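Local structure of NtrC family transcriptional regulator (Clostridium acetobutylicum ATCC 824, 2Q5C) at residues Met84-Asn89 against Tyr162-Asn167; Glu96-Ala101 against Lys144-Gly149; Lys103-Asp108 against Glu122-Ser127; Glu130-Ile135 against Thr153-Lys158. The protein probably acts as an NtrC-type, ATP-dependent transcriptional activator, of which this chain is the N-terminal PrpR-type, presumably sensory, part without the PAS, AAA and DNA-binding regions. All blocks are in the same frame, centred on the assembly; numbering follows the deposited sequence. Where two conformers were deposited one is given.

In the fold
All four contacts belong to the alpha/beta half of the chain built on the parallel sheet 119-125, 96-102, 145-148, 162-165. Contact 2 is the sheet's centre, and contact 1, about 8 Å from it between centres, lays helix 80-90 against the outermost strand 162-165. Contact 4, about 10 Å from contact 2, packs two helices over the other face of the sheet, while contact 3, about 11 Å from contact 2, folds a loop back onto strand 119-125 at the other edge. Bound glycerol, probably from the crystallisation liquor, lies about 4 Å from the side chain of Phe125, and glycerol is also about 5 Å from those of Ser148 and Ile131.

Contact 1: Met84-Asn89 against Tyr162-Asn167; sequences MRAVYN and YGETIN
Ala86 and Glu164 bring helix 80-90 down onto the outermost strand, 162-165, of a parallel alpha/beta sheet, a helix-on-sheet layer of the kind found in Rossmann-like folds. The short helix and strand segments run nearly antiparallel, 150° apart, with 8.1 Å between their axes. Ala86 has the most surface buried here. Its methyl points at the strand end, where CB meets CG1 of Ile166 at 3.7 Å and lies 3.9 Å from the carbonyl O of Thr165. With so small a side chain at this point the helix backbone comes close to the chain beyond the strand, the CA atoms of Ala86 and Ile166 being 5.3 Å apart. Glu164 covers the next turn. Its CG stands opposite the backbone N, and a bend at chi2 of 79° folds the carboxylate along the helix, with CG 3.4 Å from the carbonyl O of Ala86. The acid does not bond to the 84-89 segment; its OE1 is held in a salt bridge by Arg92, which also binds the carbonyl O of Asn89, so one guanidinium ties the end of the helix to the strand. At the side facing solvent a water accepts from Arg85 NH1 at the edge of the guanidinium and gives a weak hydrogen bond to Asn167 O. Asn89 crosses Glu164 at about a right angle, its amide plane turned 51° from the carboxylate, and the nearest approach of the pair is through carbon: Asn89 CB lies 3.3 Å from Glu164 OE2.

Contact 2: Glu96-Ala101 against Lys144-Gly149; sequences ELALIA and KIVVSG
Ala98 and Val147 join strands 96-102 and 145-148, neighbours at the centre of a parallel sheet. Ala98 N gives a hydrogen bond to Ile145 O, Val147 N to Ala98 O at 2.8 Å, and Ile100 N to Val147 O; all three are nearly straight, the usual zigzag of parallel strands. Ile145 shows how the side chains fill in around them. Its CB lies 3.7 Å from Leu97 CD2; CG2, the branch trans to the main-chain nitrogen, touches the same methyl at 3.5 Å, while CG1 comes no nearer to Glu96 O than CB does. It is the tip that swings in: CD1 meets Leu97 CD2 at 3.5 Å and the carbonyl O of Glu96 at 3.6 Å. A water bridges that same carbonyl to Lys144 N where the strand begins. At the far end Ser148 OG donates to Ile100 O at 2.7 Å, reaching it from above the carbonyl plane, 42° out; this buried hydroxyl thus continues the pairing where the strand gives way to a helix. Helix 80-90 covers the face bearing Leu97, Ile145 and Val147 through Val87, Ala86 and Ala90, helices 131-140 and 150-158 cover that of Ala98, Ile100 and Val146, and strands 119-125 and 162-165 flank the pair.

Contact 3: Lys103-Asp108 against Glu122-Ser127; sequences KHSIVD and EFLFSS
Glu122 reaches Ser105 with its side chain fully extended as far as the carboxylate carbon, while Ser105 turns OG back beside its own N (chi1 -50°). The contact closes a beta-alpha-beta unit: the loop leaving strand 96-102 for helix 109-116 folds over the neighbouring strand 119-125. Ser105 OG sits before the carboxylate, gives a weak hydrogen bond to Glu122 OE1 at 2.9 Å and is 2.8 Å from Glu122 OE2. Between the two ends of the contact Leu124 packs against the loop backbone. Its CD1 lies 3.4 Å from the carbonyl O of Lys103, and CD2 packs 4.0 Å from the backbone N of Ser105, so the branch straddles the peptides on both sides of His104. Lys103 combines a positive phi (65°) with a negative psi, which turns the chain out of the strand direction. Its aliphatic chain runs beside Ser126, with CG near OG, and its ammonium forms a salt bridge with Asp63 in the other half of the chain. The two backbones are joined where Lys103 N donates to Phe125 O at 2.7 Å, tilted 21° from the carbonyl plane.

Contact 4: Glu130-Ile135 against Thr153-Lys158; sequences EITTLI and TDEAIK
Glu155 lies across the side of helix 131-140, its aliphatic part against Ile131 and Ile135 and its carboxylate against Thr132. The two helices, 131-140 and 150-158, pack side by side on one face of a parallel alpha/beta sheet; their short segments cross at -53° with axes 9.5 Å apart. The first torsion of Glu155 (chi1 -176°) carries CG outward toward the other helix, and a bend at chi2 then turns the carboxylate along that helix's surface. Each of the three facing side chains meets a different level of it at a slant. Ile131 comes by its CG2 branch, which touches Glu155 CB at 3.9 Å. Ile135 approaches the next carbon: its CG1 lies 3.6 Å from Glu155 CG. Farther out toward solvent the methyl of Thr132 rests by the acid group, Thr132 CG2 being 3.5 Å from Glu155 OE2, without a hydrogen bond between the side chains. The polar end is instead held by Gln159, whose NE2 bonds to Glu155 OE2 and also to the carbonyl O of Thr132, so that one amide links both helices. Deeper in, Ile135 divides its branches over the second helix, CG2 resting against the backbone between Glu155 O and Ala156 CA, 3.9 Å from the latter. Beneath this layer Ile135 also rests on Ile100 of the sheet and Ala156 on Val146. The innermost touch between the helices is methyl to methyl, Ile135 CD1 to Ala156 CB at 4.1 Å.

Contact 1: Met84-Asn89 against Tyr162-Asn167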
loop_
_atom_site.group_PDB
_atom_site.type_symbol
_atom_site.label_atom_id
_atom_site.label_comp_id
_atom_site.label_asym_id
_atom_site.label_seq_id
_atom_site.Cartn_x
_atom_site.Cartn_y
_atom_site.Cartn_z
ATOM N N MET A 84 2.409 2.405 -13.075
ATOM C CA MET A 84 2.215 3.088 -14.335
ATOM C C MET A 84 0.889 3.802 -14.347
ATOM O O MET A 84 0.839 4.955 -14.771
ATOM C CB MET A 84 2.322 2.106 -15.498
ATOM C CG MET A 84 3.664 1.427 -15.584
ATOM S SD MET A 84 5.068 2.572 -15.717
ATOM C CE MET A 84 4.984 3.025 -17.464
ATOM N N ARG A 85 -0.185 3.152 -13.883
ATOM C CA ARG A 85 -1.506 3.831 -13.834
ATOM C C ARG A 85 -1.405 5.153 -13.064
ATOM O O ARG A 85 -1.962 6.176 -13.495
ATOM C CB ARG A 85 -2.532 2.972 -13.097
ATOM C CG ARG A 85 -3.117 1.799 -13.864
ATOM C CD ARG A 85 -3.949 0.966 -12.908
ATOM N NE ARG A 85 -4.935 0.149 -13.614
ATOM C CZ ARG A 85 -5.617 -0.852 -13.061
ATOM N NH1 ARG A 85 -5.430 -1.173 -11.806
ATOM N NH2 ARG A 85 -6.483 -1.549 -13.806
ATOM N N ALA A 86 -0.682 5.146 -11.947
ATOM C CA ALA A 86 -0.573 6.351 -11.139
ATOM C C ALA A 86 0.236 7.418 -11.852
ATOM O O ALA A 86 -0.163 8.596 -11.823
ATOM C CB ALA A 86 0.011 6.048 -9.775
ATOM N N VAL A 87 1.336 7.047 -12.482
ATOM C CA VAL A 87 2.145 8.042 -13.199
ATOM C C VAL A 87 1.330 8.622 -14.353
ATOM O O VAL A 87 1.334 9.843 -14.608
ATOM C CB VAL A 87 3.428 7.419 -13.686
ATOM C CG1 VAL A 87 4.169 8.404 -14.643
ATOM C CG2 VAL A 87 4.305 7.031 -12.496
ATOM N N TYR A 88 0.653 7.773 -15.094
ATOM C CA TYR A 88 -0.205 8.229 -16.165
ATOM C C TYR A 88 -1.228 9.257 -15.677
ATOM O O TYR A 88 -1.418 10.295 -16.319
ATOM C CB TYR A 88 -0.875 6.994 -16.794
ATOM C CG TYR A 88 -1.969 7.306 -17.735
ATOM C CD1 TYR A 88 -1.684 7.805 -18.993
ATOM C CD2 TYR A 88 -3.296 7.100 -17.377
ATOM C CE1 TYR A 88 -2.701 8.115 -19.889
ATOM C CE2 TYR A 88 -4.329 7.387 -18.288
ATOM C CZ TYR A 88 -4.006 7.886 -19.529
ATOM O OH TYR A 88 -4.989 8.210 -20.429
ATOM N N ASN A 89 -1.873 9.009 -14.548
ATOM C CA ASN A 89 -2.843 9.942 -14.006
ATOM C C ASN A 89 -2.181 11.229 -13.537
ATOM O O ASN A 89 -2.739 12.321 -13.736
ATOM C CB ASN A 89 -3.555 9.321 -12.822
ATOM C CG ASN A 89 -4.586 8.301 -13.224
ATOM O OD1 ASN A 89 -5.227 8.423 -14.262
ATOM N ND2 ASN A 89 -4.803 7.323 -12.356
ATOM N N TYR A 162 1.104 18.381 -5.247
ATOM C CA TYR A 162 0.082 17.469 -5.769
ATOM C C TYR A 162 0.505 16.042 -5.423
ATOM O O TYR A 162 1.679 15.713 -5.477
ATOM C CB TYR A 162 -0.022 17.587 -7.275
ATOM C CG TYR A 162 -0.547 18.901 -7.799
ATOM C CD1 TYR A 162 -1.846 19.299 -7.546
ATOM C CD2 TYR A 162 0.262 19.714 -8.573
ATOM C CE1 TYR A 162 -2.332 20.486 -8.048
ATOM C CE2 TYR A 162 -0.218 20.911 -9.080
ATOM C CZ TYR A 162 -1.512 21.281 -8.800
ATOM O OH TYR A 162 -2.038 22.456 -9.300
ATOM N N GLY A 163 -0.482 15.222 -5.098
ATOM C CA GLY A 163 -0.240 13.816 -4.709
ATOM C C GLY A 163 -1.118 12.898 -5.521
ATOM O O GLY A 163 -2.324 13.136 -5.681
ATOM N N GLU A 164 -0.518 11.856 -6.071
ATOM C CA GLU A 164 -1.288 10.875 -6.799
ATOM C C GLU A 164 -0.929 9.498 -6.206
ATOM O O GLU A 164 0.227 9.044 -6.273
ATOM C CB GLU A 164 -0.914 10.893 -8.267
ATOM C CG GLU A 164 -1.711 9.865 -9.080
ATOM C CD GLU A 164 -3.127 10.321 -9.404
ATOM O OE1 GLU A 164 -3.368 11.554 -9.521
ATOM O OE2 GLU A 164 -4.013 9.450 -9.550
ATOM N N THR A 165 -1.933 8.862 -5.599
ATOM C CA THR A 165 -1.713 7.613 -4.872
ATOM C C THR A 165 -1.658 6.423 -5.796
ATOM O O THR A 165 -2.466 6.304 -6.712
ATOM C CB THR A 165 -2.829 7.417 -3.827
ATOM O OG1 THR A 165 -2.891 8.571 -2.992
ATOM C CG2 THR A 165 -2.548 6.250 -2.952
ATOM N N ILE A 166 -0.706 5.527 -5.536
ATOM C CA ILE A 166 -0.631 4.271 -6.280
ATOM C C ILE A 166 -1.615 3.329 -5.634
ATOM O O ILE A 166 -1.480 3.050 -4.434
ATOM C CB ILE A 166 0.769 3.674 -6.208
ATOM C CG1 ILE A 166 1.789 4.634 -6.825
ATOM C CG2 ILE A 166 0.843 2.345 -6.975
ATOM C CD1 ILE A 166 3.214 4.231 -6.512
ATOM N N ASN A 167 -2.567 2.851 -6.432
ATOM C CA ASN A 167 -3.657 2.009 -5.912
ATOM C C ASN A 167 -3.385 0.544 -6.164
ATOM O O ASN A 167 -2.394 0.177 -6.755
ATOM C CB ASN A 167 -4.982 2.450 -6.542
ATOM C CG ASN A 167 -5.383 3.868 -6.109
ATOM O OD1 ASN A 167 -5.235 4.238 -4.931
ATOM N ND2 ASN A 167 -5.830 4.680 -7.074
HETATM O O HOH W 1 -3.980 0.175 -9.650
#

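Contact 2: Glu96-Ala101 against Lys144-Gly149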
loop_
_atom_site.group_PDB
_atom_site.type_symbol
_atom_site.label_atom_id
_atom_site.label_comp_id
_atom_site.label_asym_id
_atom_site.label_seq_id
_atom_site.Cartn_x
_atom_site.Cartn_y
_atom_site.Cartn_z
ATOM N N GLU A 96 7.063 16.562 -14.603
ATOM C CA GLU A 96 8.172 16.265 -13.699
ATOM C C GLU A 96 7.629 15.807 -12.353
ATOM O O GLU A 96 6.920 16.527 -11.692
ATOM C CB GLU A 96 9.156 17.442 -13.535
ATOM C CG GLU A 96 10.223 17.092 -12.492
ATOM C CD GLU A 96 11.476 17.980 -12.491
ATOM O OE1 GLU A 96 11.360 19.207 -12.722
ATOM O OE2 GLU A 96 12.577 17.424 -12.238
ATOM N N LEU A 97 7.974 14.575 -11.983
ATOM C CA LEU A 97 7.357 13.937 -10.818
ATOM C C LEU A 97 8.391 13.347 -9.889
ATOM O O LEU A 97 9.466 12.968 -10.332
ATOM C CB LEU A 97 6.462 12.770 -11.298
ATOM C CG LEU A 97 5.646 12.918 -12.583
ATOM C CD1 LEU A 97 4.951 11.612 -12.941
ATOM C CD2 LEU A 97 4.625 14.010 -12.425
ATOM N N ALA A 98 8.033 13.224 -8.614
ATOM C CA ALA A 98 8.809 12.413 -7.671
ATOM C C ALA A 98 8.071 11.103 -7.488
ATOM O O ALA A 98 6.880 11.125 -7.192
ATOM C CB ALA A 98 8.944 13.103 -6.319
ATOM N N LEU A 99 8.774 9.996 -7.662
ATOM C CA LEU A 99 8.188 8.682 -7.380
ATOM C C LEU A 99 8.842 8.196 -6.110
ATOM O O LEU A 99 10.071 8.029 -6.062
ATOM C CB LEU A 99 8.505 7.755 -8.542
ATOM C CG LEU A 99 8.013 6.308 -8.414
ATOM C CD1 LEU A 99 6.498 6.258 -8.327
ATOM C CD2 LEU A 99 8.514 5.580 -9.640
ATOM N N ILE A 100 8.032 7.968 -5.076
ATOM C CA ILE A 100 8.566 7.614 -3.771
ATOM C C ILE A 100 8.202 6.171 -3.466
ATOM O O ILE A 100 7.015 5.807 -3.463
ATOM C CB ILE A 100 8.086 8.575 -2.654
ATOM C CG1 ILE A 100 8.566 10.008 -2.975
ATOM C CG2 ILE A 100 8.585 8.100 -1.268
ATOM C CD1 ILE A 100 8.196 11.063 -1.978
ATOM N N ALA A 101 9.211 5.346 -3.250
ATOM C CA ALA A 101 8.957 3.929 -2.981
ATOM C C ALA A 101 9.551 3.506 -1.651
ATOM O O ALA A 101 10.529 4.082 -1.187
ATOM C CB ALA A 101 9.523 3.075 -4.073
ATOM N N LYS A 144 6.805 19.361 -7.906
ATOM C CA LYS A 144 5.507 19.726 -7.375
ATOM C C LYS A 144 4.492 18.576 -7.324
ATOM O O LYS A 144 3.377 18.772 -6.867
ATOM C CB LYS A 144 4.920 20.876 -8.199
ATOM C CG LYS A 144 5.894 22.066 -8.295
ATOM C CD LYS A 144 5.246 23.286 -8.872
ATOM C CE LYS A 144 6.221 24.458 -8.858
ATOM N NZ LYS A 144 7.531 24.080 -9.487
ATOM N N ILE A 145 4.916 17.395 -7.790
ATOM C CA ILE A 145 3.993 16.256 -7.956
ATOM C C ILE A 145 4.669 15.028 -7.359
ATOM O O ILE A 145 5.791 14.718 -7.703
ATOM C CB ILE A 145 3.717 15.991 -9.435
ATOM C CG1 ILE A 145 3.226 17.258 -10.174
ATOM C CG2 ILE A 145 2.665 14.869 -9.594
ATOM C CD1 ILE A 145 3.354 17.189 -11.664
ATOM N N VAL A 146 3.945 14.346 -6.474
ATOM C CA VAL A 146 4.469 13.140 -5.823
ATOM C C VAL A 146 3.545 11.943 -6.113
ATOM O O VAL A 146 2.326 12.048 -5.925
ATOM C CB VAL A 146 4.527 13.336 -4.300
ATOM C CG1 VAL A 146 4.869 12.029 -3.577
ATOM C CG2 VAL A 146 5.547 14.396 -3.952
ATOM N N VAL A 147 4.144 10.829 -6.549
ATOM C CA VAL A 147 3.413 9.556 -6.824
ATOM C C VAL A 147 3.951 8.559 -5.812
ATOM O O VAL A 147 5.151 8.293 -5.779
ATOM C CB VAL A 147 3.710 9.076 -8.226
ATOM C CG1 VAL A 147 3.005 7.734 -8.512
ATOM C CG2 VAL A 147 3.261 10.093 -9.229
ATOM N N SER A 148 3.068 8.041 -4.960
ATOM C CA SER A 148 3.505 7.130 -3.915
ATOM C C SER A 148 2.296 6.491 -3.272
ATOM O O SER A 148 1.160 6.641 -3.734
ATOM C CB SER A 148 4.308 7.900 -2.838
ATOM O OG SER A 148 5.064 7.037 -1.979
ATOM N N GLY A 149 2.544 5.788 -2.176
ATOM C CA GLY A 149 1.438 5.313 -1.345
ATOM C C GLY A 149 0.734 6.429 -0.590
ATOM O O GLY A 149 1.223 7.572 -0.497
HETATM O O HOH W 2 6.962 19.150 -10.782
#

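Contact 3: Lys103-Asp108 against Glu122-Ser127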
loop_
_atom_site.group_PDB
_atom_site.type_symbol
_atom_site.label_atom_id
_atom_site.label_comp_id
_atom_site.label_asym_id
_atom_site.label_seq_id
_atom_site.Cartn_x
_atom_site.Cartn_y
_atom_site.Cartn_z
ATOM N N LYS A 103 11.745 1.171 0.412
ATOM C CA LYS A 103 12.947 0.307 0.327
ATOM C C LYS A 103 13.543 0.092 -1.065
ATOM O O LYS A 103 14.746 0.315 -1.255
ATOM C CB LYS A 103 12.764 -1.018 1.103
ATOM C CG LYS A 103 12.603 -0.788 2.586
ATOM C CD LYS A 103 12.559 -2.070 3.424
ATOM C CE LYS A 103 12.461 -1.733 4.901
ATOM N NZ LYS A 103 12.348 -2.930 5.816
ATOM N N HIS A 104 12.718 -0.322 -2.021
ATOM C CA HIS A 104 13.189 -0.714 -3.345
ATOM C C HIS A 104 12.221 -0.233 -4.439
ATOM O O HIS A 104 11.002 -0.162 -4.225
ATOM C CB HIS A 104 13.356 -2.249 -3.430
ATOM C CG HIS A 104 14.291 -2.826 -2.403
ATOM N ND1 HIS A 104 15.644 -2.547 -2.382
ATOM C CD2 HIS A 104 14.070 -3.679 -1.372
ATOM C CE1 HIS A 104 16.212 -3.195 -1.378
ATOM N NE2 HIS A 104 15.279 -3.890 -0.749
ATOM N N SER A 105 12.766 0.066 -5.613
ATOM C CA SER A 105 11.953 0.367 -6.790
ATOM C C SER A 105 11.039 -0.802 -7.153
ATOM O O SER A 105 11.430 -1.963 -7.019
ATOM C CB SER A 105 12.858 0.634 -7.993
ATOM O OG SER A 105 13.860 1.582 -7.658
ATOM N N ILE A 106 9.835 -0.480 -7.610
ATOM C CA ILE A 106 8.918 -1.484 -8.165
ATOM C C ILE A 106 9.095 -1.592 -9.690
ATOM O O ILE A 106 9.156 -2.688 -10.270
ATOM C CB ILE A 106 7.441 -1.152 -7.812
ATOM C CG1 ILE A 106 7.195 -1.294 -6.307
ATOM C CG2 ILE A 106 6.488 -2.058 -8.549
ATOM C CD1 ILE A 106 7.287 0.013 -5.522
ATOM N N VAL A 107 9.133 -0.435 -10.333
ATOM C CA VAL A 107 9.331 -0.363 -11.768
ATOM C C VAL A 107 10.632 0.422 -11.977
ATOM O O VAL A 107 10.974 1.291 -11.171
ATOM C CB VAL A 107 8.087 0.279 -12.478
ATOM C CG1 VAL A 107 7.797 1.623 -11.902
ATOM C CG2 VAL A 107 8.274 0.334 -13.981
ATOM N N ASP A 108 11.374 0.105 -13.034
ATOM C CA ASP A 108 12.541 0.905 -13.377
ATOM C C ASP A 108 12.093 2.318 -13.801
ATOM O O ASP A 108 11.275 2.471 -14.723
ATOM C CB ASP A 108 13.318 0.175 -14.471
ATOM C CG ASP A 108 14.581 0.878 -14.853
ATOM O OD1 ASP A 108 14.501 1.941 -15.496
ATOM O OD2 ASP A 108 15.673 0.361 -14.516
ATOM N N GLU A 122 13.429 9.520 -8.450
ATOM C CA GLU A 122 13.035 8.460 -7.529
ATOM C C GLU A 122 13.640 8.715 -6.156
ATOM O O GLU A 122 14.825 9.083 -6.034
ATOM C CB GLU A 122 13.508 7.134 -8.102
ATOM C CG GLU A 122 13.204 5.927 -7.215
ATOM C CD GLU A 122 13.812 4.665 -7.779
ATOM O OE1 GLU A 122 13.299 4.166 -8.808
ATOM O OE2 GLU A 122 14.822 4.188 -7.220
ATOM N N PHE A 123 12.823 8.537 -5.125
ATOM C CA PHE A 123 13.255 8.659 -3.740
ATOM C C PHE A 123 12.839 7.394 -3.024
ATOM O O PHE A 123 11.728 6.909 -3.229
ATOM C CB PHE A 123 12.575 9.844 -3.051
ATOM C CG PHE A 123 12.819 11.196 -3.714
ATOM C CD1 PHE A 123 13.721 12.100 -3.164
ATOM C CD2 PHE A 123 12.120 11.562 -4.862
ATOM C CE1 PHE A 123 13.920 13.365 -3.762
ATOM C CE2 PHE A 123 12.325 12.816 -5.466
ATOM C CZ PHE A 123 13.230 13.713 -4.913
ATOM N N LEU A 124 13.722 6.853 -2.201
ATOM C CA LEU A 124 13.418 5.650 -1.407
ATOM C C LEU A 124 13.331 5.984 0.076
ATOM O O LEU A 124 14.065 6.845 0.562
ATOM C CB LEU A 124 14.464 4.559 -1.650
ATOM C CG LEU A 124 14.627 4.040 -3.085
ATOM C CD1 LEU A 124 15.720 2.991 -3.173
ATOM C CD2 LEU A 124 13.302 3.489 -3.645
ATOM N N PHE A 125 12.424 5.337 0.808
ATOM C CA PHE A 125 12.326 5.507 2.257
ATOM C C PHE A 125 12.237 4.129 2.895
ATOM O O PHE A 125 11.795 3.173 2.253
ATOM C CB PHE A 125 11.186 6.442 2.697
ATOM C CG PHE A 125 9.791 5.832 2.628
ATOM C CD1 PHE A 125 9.107 5.459 3.787
ATOM C CD2 PHE A 125 9.153 5.665 1.402
ATOM C CE1 PHE A 125 7.816 4.916 3.721
ATOM C CE2 PHE A 125 7.851 5.098 1.333
ATOM C CZ PHE A 125 7.196 4.727 2.479
ATOM N N SER A 126 12.717 4.027 4.131
ATOM C CA SER A 126 12.751 2.744 4.836
ATOM C C SER A 126 11.986 2.736 6.139
ATOM O O SER A 126 11.869 1.676 6.775
ATOM C CB SER A 126 14.198 2.306 5.095
ATOM O OG SER A 126 14.784 1.857 3.884
ATOM N N SER A 127 11.473 3.890 6.550
ATOM C CA SER A 127 10.720 3.989 7.792
ATOM C C SER A 127 9.736 5.137 7.745
ATOM O O SER A 127 9.944 6.128 7.031
ATOM C CB SER A 127 11.670 4.164 8.984
ATOM O OG SER A 127 12.273 5.441 8.943
#

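Contact 4: Glu130-Ile135 against Thr153-Lys158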
loop_
_atom_site.group_PDB
_atom_site.type_symbol
_atom_site.label_atom_id
_atom_site.label_comp_id
_atom_site.label_asym_id
_atom_site.label_seq_id
_atom_site.Cartn_x
_atom_site.Cartn_y
_atom_site.Cartn_z
ATOM N N GLU A 130 10.814 8.853 8.211
ATOM C CA GLU A 130 11.545 9.532 7.136
ATOM C C GLU A 130 10.613 10.347 6.249
ATOM O O GLU A 130 11.072 11.178 5.442
ATOM C CB GLU A 130 12.309 8.530 6.288
ATOM C CG GLU A 130 13.517 7.958 7.029
ATOM C CD GLU A 130 14.190 6.806 6.334
ATOM O OE1 GLU A 130 13.820 6.454 5.199
ATOM O OE2 GLU A 130 15.118 6.221 6.944
ATOM N N ILE A 131 9.316 10.112 6.357
ATOM C CA ILE A 131 8.373 10.639 5.347
ATOM C C ILE A 131 8.324 12.159 5.261
ATOM O O ILE A 131 8.449 12.725 4.169
ATOM C CB ILE A 131 6.965 10.012 5.479
ATOM C CG1 ILE A 131 7.053 8.528 5.124
ATOM C CG2 ILE A 131 5.946 10.747 4.556
ATOM C CD1 ILE A 131 5.777 7.697 5.449
ATOM N N THR A 132 8.198 12.832 6.395
ATOM C CA THR A 132 8.070 14.296 6.380
ATOM C C THR A 132 9.330 14.917 5.794
ATOM O O THR A 132 9.250 15.853 4.988
ATOM C CB THR A 132 7.784 14.867 7.767
ATOM O OG1 THR A 132 8.783 14.398 8.678
ATOM C CG2 THR A 132 6.403 14.420 8.246
ATOM N N THR A 133 10.489 14.377 6.149
ATOM C CA THR A 133 11.770 14.913 5.645
ATOM C C THR A 133 11.903 14.678 4.149
ATOM O O THR A 133 12.367 15.537 3.393
ATOM C CB THR A 133 12.965 14.253 6.376
ATOM O OG1 THR A 133 12.849 14.522 7.770
ATOM C CG2 THR A 133 14.313 14.767 5.852
ATOM N N LEU A 134 11.514 13.495 3.700
ATOM C CA LEU A 134 11.567 13.183 2.302
ATOM C C LEU A 134 10.696 14.098 1.453
ATOM O O LEU A 134 11.106 14.492 0.354
ATOM C CB LEU A 134 11.171 11.720 2.119
ATOM C CG LEU A 134 11.572 11.161 0.775
ATOM C CD1 LEU A 134 13.089 11.321 0.552
ATOM C CD2 LEU A 134 11.179 9.685 0.730
ATOM N N ILE A 135 9.505 14.426 1.932
ATOM C CA ILE A 135 8.605 15.379 1.251
ATOM C C ILE A 135 9.270 16.760 1.174
ATOM O O ILE A 135 9.272 17.395 0.117
ATOM C CB ILE A 135 7.176 15.403 1.877
ATOM C CG1 ILE A 135 6.468 14.052 1.591
ATOM C CG2 ILE A 135 6.332 16.577 1.367
ATOM C CD1 ILE A 135 6.371 13.692 0.098
ATOM N N THR A 153 1.528 10.383 -0.060
ATOM C CA THR A 153 0.852 11.419 -0.851
ATOM C C THR A 153 0.091 12.362 0.039
ATOM O O THR A 153 -0.003 13.562 -0.282
ATOM C CB THR A 153 -0.027 10.851 -1.995
ATOM O OG1 THR A 153 -1.009 9.968 -1.443
ATOM C CG2 THR A 153 0.843 10.084 -2.992
ATOM N N ASP A 154 -0.443 11.865 1.157
ATOM C CA ASP A 154 -1.100 12.749 2.131
ATOM C C ASP A 154 -0.119 13.782 2.666
ATOM O O ASP A 154 -0.475 14.969 2.781
ATOM C CB ASP A 154 -1.746 11.979 3.284
ATOM C CG ASP A 154 -3.079 11.367 2.914
ATOM O OD1 ASP A 154 -3.690 11.778 1.906
ATOM O OD2 ASP A 154 -3.542 10.486 3.689
ATOM N N GLU A 155 1.110 13.376 2.970
ATOM C CA GLU A 155 2.125 14.330 3.434
ATOM C C GLU A 155 2.502 15.333 2.322
ATOM O O GLU A 155 2.745 16.528 2.591
ATOM C CB GLU A 155 3.372 13.593 3.967
ATOM C CG GLU A 155 4.471 14.509 4.580
ATOM C CD GLU A 155 4.018 15.369 5.763
ATOM O OE1 GLU A 155 3.059 14.992 6.472
ATOM O OE2 GLU A 155 4.670 16.417 5.992
ATOM N N ALA A 156 2.572 14.861 1.073
ATOM C CA ALA A 156 2.829 15.735 -0.078
ATOM C C ALA A 156 1.817 16.850 -0.122
ATOM O O ALA A 156 2.183 18.038 -0.261
ATOM C CB ALA A 156 2.773 14.923 -1.401
ATOM N N ILE A 157 0.552 16.484 -0.034
ATOM C CA ILE A 157 -0.541 17.440 -0.115
ATOM C C ILE A 157 -0.494 18.395 1.096
ATOM O O ILE A 157 -0.685 19.611 0.947
ATOM C CB ILE A 157 -1.891 16.711 -0.266
ATOM C CG1 ILE A 157 -1.943 16.027 -1.639
ATOM C CG2 ILE A 157 -3.068 17.701 -0.120
ATOM C CD1 ILE A 157 -2.976 14.876 -1.728
ATOM N N LYS A 158 -0.149 17.873 2.265
ATOM C CA LYS A 158 -0.009 18.726 3.458
ATOM C C LYS A 158 1.060 19.804 3.243
ATOM O O LYS A 158 0.892 20.954 3.703
ATOM C CB LYS A 158 0.330 17.884 4.686
ATOM C CG LYS A 158 0.419 18.692 5.994
ATOM C CD LYS A 158 0.753 17.791 7.186
ATOM C CE LYS A 158 0.899 18.616 8.458
ATOM N NZ LYS A 158 1.492 17.805 9.554
#